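Local coordinates for protein probable starch synthase 4, chloroplastic/amyloplastic (Arabidopsis thaliana, PDB 6GNE) that is a probable chloroplast and amyloplast starch synthase of the two-domain GT-B glycosyltransferase fold, here holding adenosine-5'-diphosphate and glycan, at residues Leu50-Cys55 and Lys83-Thr88; Phe124-Leu129 and Asp158-Lys163; Trp269-Asp274 and Ala279-Lys284; Thr382-Ser387 and Gln403-Arg408. One frame throughout, in Å; residues are numbered along the deposited sequence.

Contacts 1 and 2 both lie in the starch synthase catalytic domain and touch each other where L50 and P51 meet F124, whereas contacts 3 and 4 pack together on the far side of the chain's centre from contact 2, with W269 and N270 against I405 and R408. Contact 1 is at the surface, contacts 2 and 4 are buried, and contact 3, without regular helix or strand, is partly buried. A CH group over an aromatic face is common to all four. What changes with place is the polar partner: a lysine ammonium in contact 1, an arginine guanidinium in contact 2, the ADP ribose hydroxyl in contact 4, while contact 3 adds bonds to main-chain carbonyls to a proline-on-phenyl contact.

Contact 1. Residues Leu50-Cys55 and Lys83-Thr88; sequences LPKYDC and KIWIGT
K52, just beyond the end of strand 45-51, and W85, within strand 78-89, are the nearest backbone positions of the two segments, yet their CA atoms stand 7.9 Å apart, so side chains alone close the gap. It is a cation-pi contact with an aliphatic lead-in. The lysine leaves its backbone with CG opposite the main-chain N (chi1 179°), then bends at chi2 and again at chi4, which lays its outer half over a single face of the indole. CD passes above the pyrrole side, 3.9 Å from W85 CG. CE follows over the benzo ring, 3.8 Å from the centroid of that six-membered ring and 13° off its normal. The ammonium group NZ lies 3.8 Å from the same centroid but 25° off the normal, and its nearest ring atom is W85 CZ2 at 3.5 Å. The indole NE1 is hydrogen-bonded to OE1 of E98, an oxygen that K52 NZ approaches only as a long, weak ion pair. E98 belongs to strand 92-100, which in the mixed sheet of the N-terminal, starch synthase catalytic half of the GT-B fold pairs with both 45-51 (parallel) and 78-89 (antiparallel). The pair thus links the chain just past strand 45-51 to strand 78-89 across the intervening strand 92-100, while L64 of strand 64-75 also touches the indole.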
# COMPACT_ATOMS: atom_id res chain seq x y z
N LEU A 50 15.92 -3.19 2.41
CA LEU A 50 14.90 -3.92 3.17
C LEU A 50 15.52 -4.73 4.28
O LEU A 50 16.71 -4.97 4.25
CB LEU A 50 14.17 -4.94 2.27
CG LEU A 50 13.42 -4.40 1.06
CD1 LEU A 50 12.85 -5.54 0.26
CD2 LEU A 50 12.32 -3.45 1.49
N PRO A 51 14.71 -5.17 5.24
CA PRO A 51 15.18 -6.23 6.09
C PRO A 51 15.19 -7.56 5.35
O PRO A 51 14.46 -7.74 4.39
CB PRO A 51 14.15 -6.28 7.23
CG PRO A 51 13.40 -4.99 7.15
CD PRO A 51 13.40 -4.67 5.68
N LYS A 52 16.00 -8.49 5.82
CA LYS A 52 15.93 -9.86 5.39
C LYS A 52 15.00 -10.57 6.37
O LYS A 52 15.43 -11.11 7.39
CB LYS A 52 17.30 -10.53 5.39
CG LYS A 52 17.27 -12.00 4.97
CD LYS A 52 17.89 -12.26 3.60
CE LYS A 52 18.09 -13.75 3.34
NZ LYS A 52 18.51 -14.55 4.55
N TYR A 53 13.71 -10.58 6.03
CA TYR A 53 12.75 -11.37 6.79
C TYR A 53 12.93 -12.85 6.46
O TYR A 53 13.27 -13.22 5.33
CB TYR A 53 11.33 -10.99 6.43
CG TYR A 53 10.94 -9.54 6.69
CD1 TYR A 53 10.64 -9.08 7.97
CD2 TYR A 53 10.83 -8.65 5.63
CE1 TYR A 53 10.26 -7.77 8.17
CE2 TYR A 53 10.45 -7.33 5.83
CZ TYR A 53 10.18 -6.88 7.10
OH TYR A 53 9.79 -5.57 7.28
N ASP A 54 12.75 -13.68 7.47
CA ASP A 54 12.66 -15.13 7.27
C ASP A 54 11.44 -15.52 6.40
O ASP A 54 11.47 -16.53 5.67
CB ASP A 54 12.61 -15.86 8.61
CG ASP A 54 11.47 -15.37 9.53
OD1 ASP A 54 10.77 -14.35 9.27
OD2 ASP A 54 11.28 -16.04 10.55
N CYS A 55 10.37 -14.72 6.49
CA CYS A 55 9.13 -15.02 5.80
C CYS A 55 9.06 -14.36 4.43
O CYS A 55 7.97 -14.21 3.88
CB CYS A 55 7.93 -14.64 6.69
SG CYS A 55 7.86 -12.92 7.25
N LYS A 83 24.76 -9.19 8.53
CA LYS A 83 25.01 -9.81 7.21
C LYS A 83 24.24 -9.00 6.17
O LYS A 83 23.06 -8.79 6.33
CB LYS A 83 24.54 -11.30 7.10
CG LYS A 83 25.63 -12.36 7.15
CD LYS A 83 26.36 -12.35 8.49
CE LYS A 83 27.90 -12.54 8.44
NZ LYS A 83 28.33 -13.94 8.74
N ILE A 84 24.93 -8.58 5.11
CA ILE A 84 24.30 -7.87 4.00
C ILE A 84 24.10 -8.83 2.83
O ILE A 84 25.03 -9.57 2.44
CB ILE A 84 25.16 -6.66 3.56
CG1 ILE A 84 25.50 -5.77 4.77
CG2 ILE A 84 24.46 -5.84 2.49
CD1 ILE A 84 24.30 -5.40 5.64
N TRP A 85 22.88 -8.82 2.28
CA TRP A 85 22.55 -9.61 1.10
C TRP A 85 22.21 -8.67 -0.04
O TRP A 85 21.67 -7.60 0.21
CB TRP A 85 21.36 -10.51 1.37
CG TRP A 85 21.56 -11.55 2.43
CD1 TRP A 85 21.75 -11.33 3.76
CD2 TRP A 85 21.60 -12.96 2.24
NE1 TRP A 85 21.90 -12.52 4.41
CE2 TRP A 85 21.81 -13.54 3.50
CE3 TRP A 85 21.45 -13.80 1.13
CZ2 TRP A 85 21.90 -14.92 3.69
CZ3 TRP A 85 21.53 -15.15 1.31
CH2 TRP A 85 21.77 -15.70 2.59
N ILE A 86 22.51 -9.07 -1.29
CA ILE A 86 21.98 -8.34 -2.45
C ILE A 86 21.27 -9.26 -3.39
O ILE A 86 21.57 -10.42 -3.46
CB ILE A 86 23.03 -7.51 -3.25
CG1 ILE A 86 23.96 -8.40 -4.08
CG2 ILE A 86 23.85 -6.64 -2.31
CD1 ILE A 86 25.14 -7.67 -4.71
N GLY A 87 20.37 -8.68 -4.15
CA GLY A 87 19.59 -9.41 -5.11
C GLY A 87 18.89 -8.43 -5.99
O GLY A 87 18.92 -7.22 -5.75
N THR A 88 18.24 -8.93 -7.02
CA THR A 88 17.54 -8.08 -7.95
C THR A 88 16.09 -8.53 -7.96
O THR A 88 15.81 -9.72 -8.14
CB THR A 88 18.17 -8.15 -9.33
OG1 THR A 88 19.55 -7.75 -9.23
CG2 THR A 88 17.47 -7.21 -10.30

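Contact 2. Residues Phe124-Leu129 and Asp158-Lys163; sequences FSRAAL and DLYAPK
R126 and Y160 meet with the guanidinium and phenol planes almost perpendicular, 88° apart, and with each group using its edge. The arginine NE donates to the tyrosine OH at 2.6 Å with an N-H...O angle of 163°, and the oxygen lies in the guanidinium plane. This edge position becomes available because the arginine chain, whose CG stands trans to the main-chain N (chi1 -178°), bends at chi2 and brings its end toward the tyrosine. L129 approaches from another direction: its CB sits over the middle of the phenol face, 3.8 Å from the ring centroid, as a CH-pi contact. The same turn of helix brings L129 O to 3.6 Å from Y160 CE2. One ring therefore has an apolar group on a face and a polar one at its rim. The guanidinium repeats the division, since L159 CD1 lies over one of its faces, 3.7 Å from NH1. Further bonds fix these polar ends: Y160 OH is also hydrogen-bonded to E130 OE2, and R126 NH1 to C191 O. E130 makes a long, weak ion pair with R126 NH2, which may temper the buried positive charge. The contact joins two helices of the starch synthase catalytic domain of the GT-B fold: helix 117-134, and the wider pi-type turn at 158-160 of the helix that carries V152 and L155, where D158 touches a bound glucose. V152 and L155 pack on L129; F124 and A128 rest on strand 45-51, and R126 reaches strand 64-75 at S73 and Y74.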
# COMPACT_ATOMS: atom_id res chain seq x y z
N PHE A 124 16.66 -1.42 12.38
CA PHE A 124 16.75 -1.50 10.93
C PHE A 124 17.08 -0.15 10.31
O PHE A 124 17.95 -0.07 9.42
CB PHE A 124 15.44 -2.04 10.34
CG PHE A 124 15.37 -1.91 8.84
CD1 PHE A 124 16.30 -2.56 8.03
CD2 PHE A 124 14.40 -1.11 8.24
CE1 PHE A 124 16.26 -2.44 6.66
CE2 PHE A 124 14.35 -1.00 6.85
CZ PHE A 124 15.28 -1.66 6.06
N SER A 125 16.39 0.89 10.77
CA SER A 125 16.59 2.26 10.26
C SER A 125 18.02 2.70 10.48
O SER A 125 18.62 3.29 9.59
CB SER A 125 15.64 3.25 10.94
OG SER A 125 14.29 2.99 10.61
N ARG A 126 18.56 2.42 11.66
CA ARG A 126 19.95 2.76 11.97
C ARG A 126 20.90 1.98 11.08
O ARG A 126 21.73 2.58 10.39
CB ARG A 126 20.29 2.48 13.44
CG ARG A 126 21.70 2.86 13.86
CD ARG A 126 21.90 4.36 13.75
NE ARG A 126 23.31 4.78 13.84
CZ ARG A 126 23.92 5.21 14.93
NH1 ARG A 126 23.33 5.24 16.12
NH2 ARG A 126 25.19 5.59 14.83
N ALA A 127 20.76 0.66 11.08
CA ALA A 127 21.59 -0.20 10.25
C ALA A 127 21.54 0.16 8.78
O ALA A 127 22.56 0.04 8.09
CB ALA A 127 21.21 -1.66 10.45
N ALA A 128 20.39 0.63 8.28
CA ALA A 128 20.27 1.04 6.87
C ALA A 128 21.17 2.22 6.52
O ALA A 128 21.86 2.22 5.50
CB ALA A 128 18.83 1.37 6.53
N LEU A 129 21.14 3.24 7.36
CA LEU A 129 22.05 4.39 7.21
C LEU A 129 23.53 4.00 7.35
O LEU A 129 24.37 4.51 6.61
CB LEU A 129 21.70 5.49 8.21
CG LEU A 129 20.39 6.19 7.87
CD1 LEU A 129 19.97 7.10 9.00
CD2 LEU A 129 20.49 6.91 6.53
N ASP A 158 21.09 14.13 12.62
CA ASP A 158 21.80 14.17 13.90
C ASP A 158 23.09 13.36 13.90
O ASP A 158 24.07 13.79 14.49
CB ASP A 158 20.84 13.77 15.03
CG ASP A 158 19.76 14.84 15.31
OD1 ASP A 158 19.62 15.86 14.57
OD2 ASP A 158 19.02 14.65 16.31
N LEU A 159 23.15 12.25 13.17
CA LEU A 159 24.33 11.36 13.23
C LEU A 159 25.09 11.04 11.92
O LEU A 159 26.21 10.50 12.00
CB LEU A 159 23.92 10.05 13.90
CG LEU A 159 23.32 10.18 15.32
CD1 LEU A 159 22.76 8.86 15.82
CD2 LEU A 159 24.32 10.77 16.32
N TYR A 160 24.53 11.35 10.75
CA TYR A 160 25.16 10.94 9.49
C TYR A 160 25.60 12.04 8.52
O TYR A 160 26.61 11.87 7.83
CB TYR A 160 24.29 9.91 8.77
CG TYR A 160 24.31 8.57 9.47
CD1 TYR A 160 23.53 8.35 10.60
CD2 TYR A 160 25.13 7.53 9.02
CE1 TYR A 160 23.56 7.13 11.26
CE2 TYR A 160 25.14 6.30 9.66
CZ TYR A 160 24.36 6.11 10.79
OH TYR A 160 24.37 4.91 11.44
N ALA A 161 24.84 13.15 8.45
CA ALA A 161 25.30 14.39 7.78
C ALA A 161 26.61 14.94 8.34
O ALA A 161 27.43 15.37 7.53
CB ALA A 161 24.22 15.46 7.76
N PRO A 162 26.82 14.91 9.69
CA PRO A 162 28.12 15.31 10.29
C PRO A 162 29.20 14.18 10.41
O PRO A 162 30.17 14.34 11.16
CB PRO A 162 27.71 15.84 11.69
CG PRO A 162 26.44 15.13 12.02
CD PRO A 162 25.83 14.58 10.75
N LYS A 163 29.01 13.06 9.73
CA LYS A 163 29.98 11.95 9.69
C LYS A 163 30.55 11.73 8.27
O LYS A 163 31.29 10.76 8.06
CB LYS A 163 29.31 10.64 10.18
CG LYS A 163 29.63 10.25 11.61
CD LYS A 163 29.20 8.80 11.86
CE LYS A 163 29.78 8.22 13.16
NZ LYS A 163 28.90 8.57 14.31

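Contact 3. Residues Trp269-Asp274 and Ala279-Lys284; sequences WNPATD and AQFNAK
P271 and F281 meet twice, once through their side chains and once through their backbones. CB of the proline sits over the middle of the phenyl face, 3.7 Å from the ring centroid, a CH-pi contact. F281 CG sits in the crowded position between its own N and carbonyl carbon (chi1 64°), which brings the ring back to the proline. Beside this, F281 N donates to P271 O at 3.2 Å, approaching from above the carbonyl plane, and Q280 CA contributes a CA-H...O contact to that oxygen at 3.4 Å. The second hydrogen bond across the contact belongs to Q280, whose NE2 gives a nearly straight bond to D274 O (2.9 Å, 176°), with the acceptor lying in the plane of the side-chain amide. Behind this first shell, N270 opens a beta turn with P271 and A272 at its corners, its O accepting from T273 N, and an Asx turn is laid over it, OD1 accepting from A272 N at 3.0 Å. A second Asx turn, N282 OD1 with K284 N, follows the phenylalanine. Both segments belong to the long loop between strand 257-259 and helix 287-300; F281 also touches K289 and N292 of that helix, and M477 of helix 466-477 meets both P271 and F281. The D274 carboxylate accepts from F276 N at OD1 and is hydrogen-bonded through OD2 to H381 and Y409. Amide-to-carbonyl bonds and one proline-on-phenyl contact thus join the two arms of the loop, while the shared, buried acid may polarise the imidazole of H381.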
# COMPACT_ATOMS: atom_id res chain seq x y z
N TRP A 269 0.57 -5.67 -13.17
CA TRP A 269 -0.90 -5.72 -13.24
C TRP A 269 -1.36 -5.40 -14.66
O TRP A 269 -1.62 -4.26 -15.00
CB TRP A 269 -1.50 -4.78 -12.20
CG TRP A 269 -1.14 -5.20 -10.80
CD1 TRP A 269 -0.18 -4.65 -9.99
CD2 TRP A 269 -1.72 -6.26 -10.06
NE1 TRP A 269 -0.13 -5.31 -8.78
CE2 TRP A 269 -1.06 -6.31 -8.81
CE3 TRP A 269 -2.71 -7.20 -10.34
CZ2 TRP A 269 -1.38 -7.26 -7.85
CZ3 TRP A 269 -3.03 -8.13 -9.39
CH2 TRP A 269 -2.38 -8.16 -8.15
N ASN A 270 -1.40 -6.44 -15.50
CA ASN A 270 -1.76 -6.30 -16.91
C ASN A 270 -2.46 -7.56 -17.38
O ASN A 270 -1.81 -8.60 -17.50
CB ASN A 270 -0.51 -6.07 -17.76
CG ASN A 270 -0.82 -5.82 -19.24
OD1 ASN A 270 -1.96 -5.95 -19.71
ND2 ASN A 270 0.20 -5.49 -19.98
N PRO A 271 -3.77 -7.48 -17.67
CA PRO A 271 -4.50 -8.68 -18.09
C PRO A 271 -3.97 -9.37 -19.38
O PRO A 271 -4.15 -10.57 -19.57
CB PRO A 271 -5.93 -8.16 -18.30
CG PRO A 271 -5.76 -6.72 -18.64
CD PRO A 271 -4.64 -6.30 -17.72
N ALA A 272 -3.33 -8.59 -20.26
CA ALA A 272 -2.80 -9.10 -21.52
C ALA A 272 -1.62 -10.04 -21.36
O ALA A 272 -1.37 -10.85 -22.24
CB ALA A 272 -2.41 -7.94 -22.44
N THR A 273 -0.87 -9.89 -20.27
CA THR A 273 0.36 -10.67 -20.06
C THR A 273 0.43 -11.28 -18.68
O THR A 273 1.49 -11.67 -18.27
CB THR A 273 1.63 -9.79 -20.22
OG1 THR A 273 1.62 -8.75 -19.25
CG2 THR A 273 1.71 -9.17 -21.58
N ASP A 274 -0.68 -11.36 -17.96
CA ASP A 274 -0.64 -11.80 -16.56
C ASP A 274 -0.41 -13.34 -16.55
O ASP A 274 -1.23 -14.10 -17.09
CB ASP A 274 -1.95 -11.42 -15.85
CG ASP A 274 -1.91 -11.66 -14.37
OD1 ASP A 274 -1.16 -12.54 -13.89
OD2 ASP A 274 -2.67 -10.96 -13.67
N ALA A 279 -6.70 -17.23 -18.96
CA ALA A 279 -6.74 -16.57 -20.25
C ALA A 279 -6.41 -15.09 -20.12
O ALA A 279 -6.66 -14.46 -19.09
CB ALA A 279 -8.09 -16.76 -20.91
N GLN A 280 -5.87 -14.55 -21.19
CA GLN A 280 -5.40 -13.19 -21.25
C GLN A 280 -6.48 -12.39 -21.95
O GLN A 280 -7.29 -12.93 -22.67
CB GLN A 280 -4.06 -13.10 -22.03
CG GLN A 280 -3.06 -14.27 -21.89
CD GLN A 280 -2.21 -14.20 -20.63
OE1 GLN A 280 -1.00 -14.11 -20.72
NE2 GLN A 280 -2.83 -14.23 -19.47
N PHE A 281 -6.51 -11.08 -21.73
CA PHE A 281 -7.45 -10.18 -22.40
C PHE A 281 -7.00 -8.75 -22.25
O PHE A 281 -6.06 -8.46 -21.51
CB PHE A 281 -8.87 -10.35 -21.85
CG PHE A 281 -9.03 -9.98 -20.40
CD1 PHE A 281 -8.56 -10.80 -19.39
CD2 PHE A 281 -9.70 -8.83 -20.05
CE1 PHE A 281 -8.74 -10.46 -18.05
CE2 PHE A 281 -9.87 -8.49 -18.71
CZ PHE A 281 -9.39 -9.30 -17.70
N ASN A 282 -7.66 -7.85 -22.94
CA ASN A 282 -7.31 -6.44 -22.88
C ASN A 282 -8.52 -5.60 -23.26
O ASN A 282 -9.57 -6.15 -23.64
CB ASN A 282 -6.09 -6.14 -23.80
CG ASN A 282 -6.32 -6.53 -25.27
OD1 ASN A 282 -6.90 -5.76 -26.05
ND2 ASN A 282 -5.86 -7.72 -25.66
N ALA A 283 -8.37 -4.28 -23.18
CA ALA A 283 -9.43 -3.33 -23.54
C ALA A 283 -10.13 -3.63 -24.87
O ALA A 283 -11.31 -3.35 -25.01
CB ALA A 283 -8.88 -1.90 -23.52
N LYS A 284 -9.40 -4.20 -25.84
CA LYS A 284 -9.94 -4.44 -27.17
C LYS A 284 -10.52 -5.84 -27.38
O LYS A 284 -11.04 -6.11 -28.47
CB LYS A 284 -8.89 -4.21 -28.27
CG LYS A 284 -7.78 -3.19 -28.06
CD LYS A 284 -8.10 -1.83 -28.67
CE LYS A 284 -8.89 -0.95 -27.70
NZ LYS A 284 -9.13 0.41 -28.23

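Contact 4. Residues Thr382-Ser387 and Gln403-Arg408; sequences TIYAAS and QMIAMR. With ADP (adenosine-5'-diphosphate), chain F.
Y384 and I405 both belong to the ADP pocket of the GT-B fold, on two helices of its parallel, Rossmann-like C-terminal domain. The tyrosine ring is the meeting surface. I405 CG2 stands over its centre as a CH-pi contact, 11° off the ring normal, with Y384 CD2 at 3.5 Å among its nearest ring atoms. The two branches of the isoleucine go different ways: CG2 lies opposite the main-chain N and is laid on the phenol, whereas CG1, beside that N (chi1 -59°), leads CD1 toward the ribose, 3.9 Å from ADP O3'. A406 follows, its CB 4.1 Å from Y384 CD1, and its small side chain is consistent with the close approach of the backbones, the CA atoms of Y384 and A406 being 5.4 Å apart. At the ring's far end the phenol OH is hydrogen-bonded to ADP O2' at 2.7 Å, and O2' lies in the plane of the ring at its edge. Face and edge are thus divided: I405 on one face, with the hydroxyl bonded to O2', would tend to hold the ring's rotation. The nucleotide is held further by R317 NE, K322 NZ and L401 N, among others. Helix 377-386 leads into strand 389-392, and helix 402-408 connects that strand to strand 412-416 in a beta-alpha-beta crossover. F390 of strand 389-392 meets the Y384 ring, I315 of strand 311-317 touches Y384 and I383, and L296 of helix 287-300 packs on T382, I383 and A386.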
# COMPACT_ATOMS: atom_id res chain seq x y z
N THR A 382 -6.84 -13.89 -10.39
CA THR A 382 -8.00 -14.50 -11.07
C THR A 382 -9.31 -13.86 -10.61
O THR A 382 -10.27 -13.79 -11.38
CB THR A 382 -8.06 -16.04 -10.91
OG1 THR A 382 -7.98 -16.40 -9.52
CG2 THR A 382 -6.90 -16.73 -11.62
N ILE A 383 -9.37 -13.36 -9.36
CA ILE A 383 -10.58 -12.68 -8.86
C ILE A 383 -10.79 -11.34 -9.50
O ILE A 383 -11.93 -11.03 -9.89
CB ILE A 383 -10.62 -12.60 -7.32
CG1 ILE A 383 -10.91 -13.98 -6.74
CG2 ILE A 383 -11.71 -11.63 -6.86
CD1 ILE A 383 -10.68 -14.09 -5.25
N TYR A 384 -9.74 -10.54 -9.62
CA TYR A 384 -9.84 -9.26 -10.36
C TYR A 384 -10.31 -9.56 -11.80
O TYR A 384 -11.24 -8.93 -12.30
CB TYR A 384 -8.50 -8.52 -10.41
CG TYR A 384 -8.02 -7.89 -9.11
CD1 TYR A 384 -8.76 -6.88 -8.46
CD2 TYR A 384 -6.80 -8.27 -8.54
CE1 TYR A 384 -8.31 -6.29 -7.28
CE2 TYR A 384 -6.34 -7.68 -7.34
CZ TYR A 384 -7.09 -6.69 -6.71
OH TYR A 384 -6.62 -6.12 -5.55
N ALA A 385 -9.68 -10.52 -12.46
CA ALA A 385 -10.03 -10.87 -13.83
C ALA A 385 -11.47 -11.33 -13.98
O ALA A 385 -12.18 -10.85 -14.87
CB ALA A 385 -9.10 -11.96 -14.34
N ALA A 386 -11.89 -12.26 -13.12
CA ALA A 386 -13.22 -12.86 -13.23
C ALA A 386 -14.39 -11.93 -12.88
O ALA A 386 -15.47 -12.06 -13.44
CB ALA A 386 -13.31 -14.12 -12.37
N SER A 387 -14.17 -11.01 -11.96
CA SER A 387 -15.28 -10.26 -11.36
C SER A 387 -15.82 -9.19 -12.31
O SER A 387 -15.07 -8.62 -13.10
CB SER A 387 -14.85 -9.65 -10.01
OG SER A 387 -13.83 -8.69 -10.19
N GLN A 403 -8.97 -0.80 -6.19
CA GLN A 403 -9.90 -0.21 -7.16
C GLN A 403 -9.21 0.09 -8.51
O GLN A 403 -9.84 0.01 -9.56
CB GLN A 403 -10.57 1.06 -6.60
CG GLN A 403 -9.80 2.40 -6.69
CD GLN A 403 -8.82 2.60 -5.56
OE1 GLN A 403 -8.46 1.66 -4.82
NE2 GLN A 403 -8.38 3.85 -5.39
N MET A 404 -7.93 0.46 -8.46
CA MET A 404 -7.17 0.70 -9.67
C MET A 404 -6.88 -0.62 -10.39
O MET A 404 -7.07 -0.71 -11.62
CB MET A 404 -5.87 1.43 -9.36
CG MET A 404 -6.07 2.77 -8.67
SD MET A 404 -4.55 3.70 -8.43
CE MET A 404 -5.06 4.95 -7.28
N ILE A 405 -6.50 -1.65 -9.63
CA ILE A 405 -6.24 -2.96 -10.22
C ILE A 405 -7.54 -3.50 -10.79
O ILE A 405 -7.54 -3.98 -11.93
CB ILE A 405 -5.67 -3.98 -9.19
CG1 ILE A 405 -4.34 -3.48 -8.57
CG2 ILE A 405 -5.45 -5.35 -9.82
CD1 ILE A 405 -3.91 -4.26 -7.35
N ALA A 406 -8.64 -3.42 -10.04
CA ALA A 406 -9.92 -3.89 -10.56
C ALA A 406 -10.25 -3.25 -11.92
O ALA A 406 -10.55 -3.96 -12.88
CB ALA A 406 -11.04 -3.63 -9.57
N MET A 407 -10.18 -1.93 -12.01
CA MET A 407 -10.48 -1.26 -13.27
C MET A 407 -9.51 -1.64 -14.41
O MET A 407 -9.90 -1.76 -15.57
CB MET A 407 -10.47 0.25 -13.07
CG MET A 407 -11.69 0.73 -12.31
SD MET A 407 -11.87 2.50 -12.27
CE MET A 407 -10.64 2.94 -11.05
N ARG A 408 -8.26 -1.86 -14.06
CA ARG A 408 -7.27 -2.33 -15.01
C ARG A 408 -7.67 -3.68 -15.59
O ARG A 408 -7.42 -3.93 -16.76
CB ARG A 408 -5.89 -2.40 -14.32
CG ARG A 408 -4.73 -2.99 -15.10
CD ARG A 408 -4.36 -2.13 -16.28
NE ARG A 408 -3.05 -2.51 -16.79
CZ ARG A 408 -2.62 -2.37 -18.05
NH1 ARG A 408 -3.40 -1.85 -18.97
NH2 ARG A 408 -1.38 -2.73 -18.37
PB ADP F . -3.97 -1.67 2.12
O1B ADP F . -2.62 -1.05 1.89
O2B ADP F . -4.00 -3.16 2.31
O3B ADP F . -4.71 -0.96 3.22
PA ADP F . -4.24 -1.15 -0.70
O1A ADP F . -5.44 -1.15 -1.61
O2A ADP F . -3.40 0.10 -0.76
O3A ADP F . -4.82 -1.43 0.77
O5' ADP F . -3.27 -2.39 -1.01
C5' ADP F . -3.73 -3.74 -0.97
C4' ADP F . -2.86 -4.73 -1.78
O4' ADP F . -2.82 -6.00 -1.11
C3' ADP F . -3.43 -5.05 -3.14
O3' ADP F . -2.36 -5.44 -4.00
C2' ADP F . -4.31 -6.24 -2.89
O2' ADP F . -4.52 -7.02 -4.05
C1' ADP F . -3.49 -6.99 -1.88
N9 ADP F . -4.29 -7.83 -0.96
C8 ADP F . -5.00 -7.42 0.09
N7 ADP F . -5.56 -8.48 0.73
C5 ADP F . -5.21 -9.59 0.07
C6 ADP F . -5.46 -11.06 0.19
N6 ADP F . -6.24 -11.54 1.19
N1 ADP F . -4.88 -11.88 -0.73
C2 ADP F . -4.11 -11.37 -1.74
N3 ADP F . -3.86 -10.06 -1.90
C4 ADP F . -4.37 -9.15 -1.05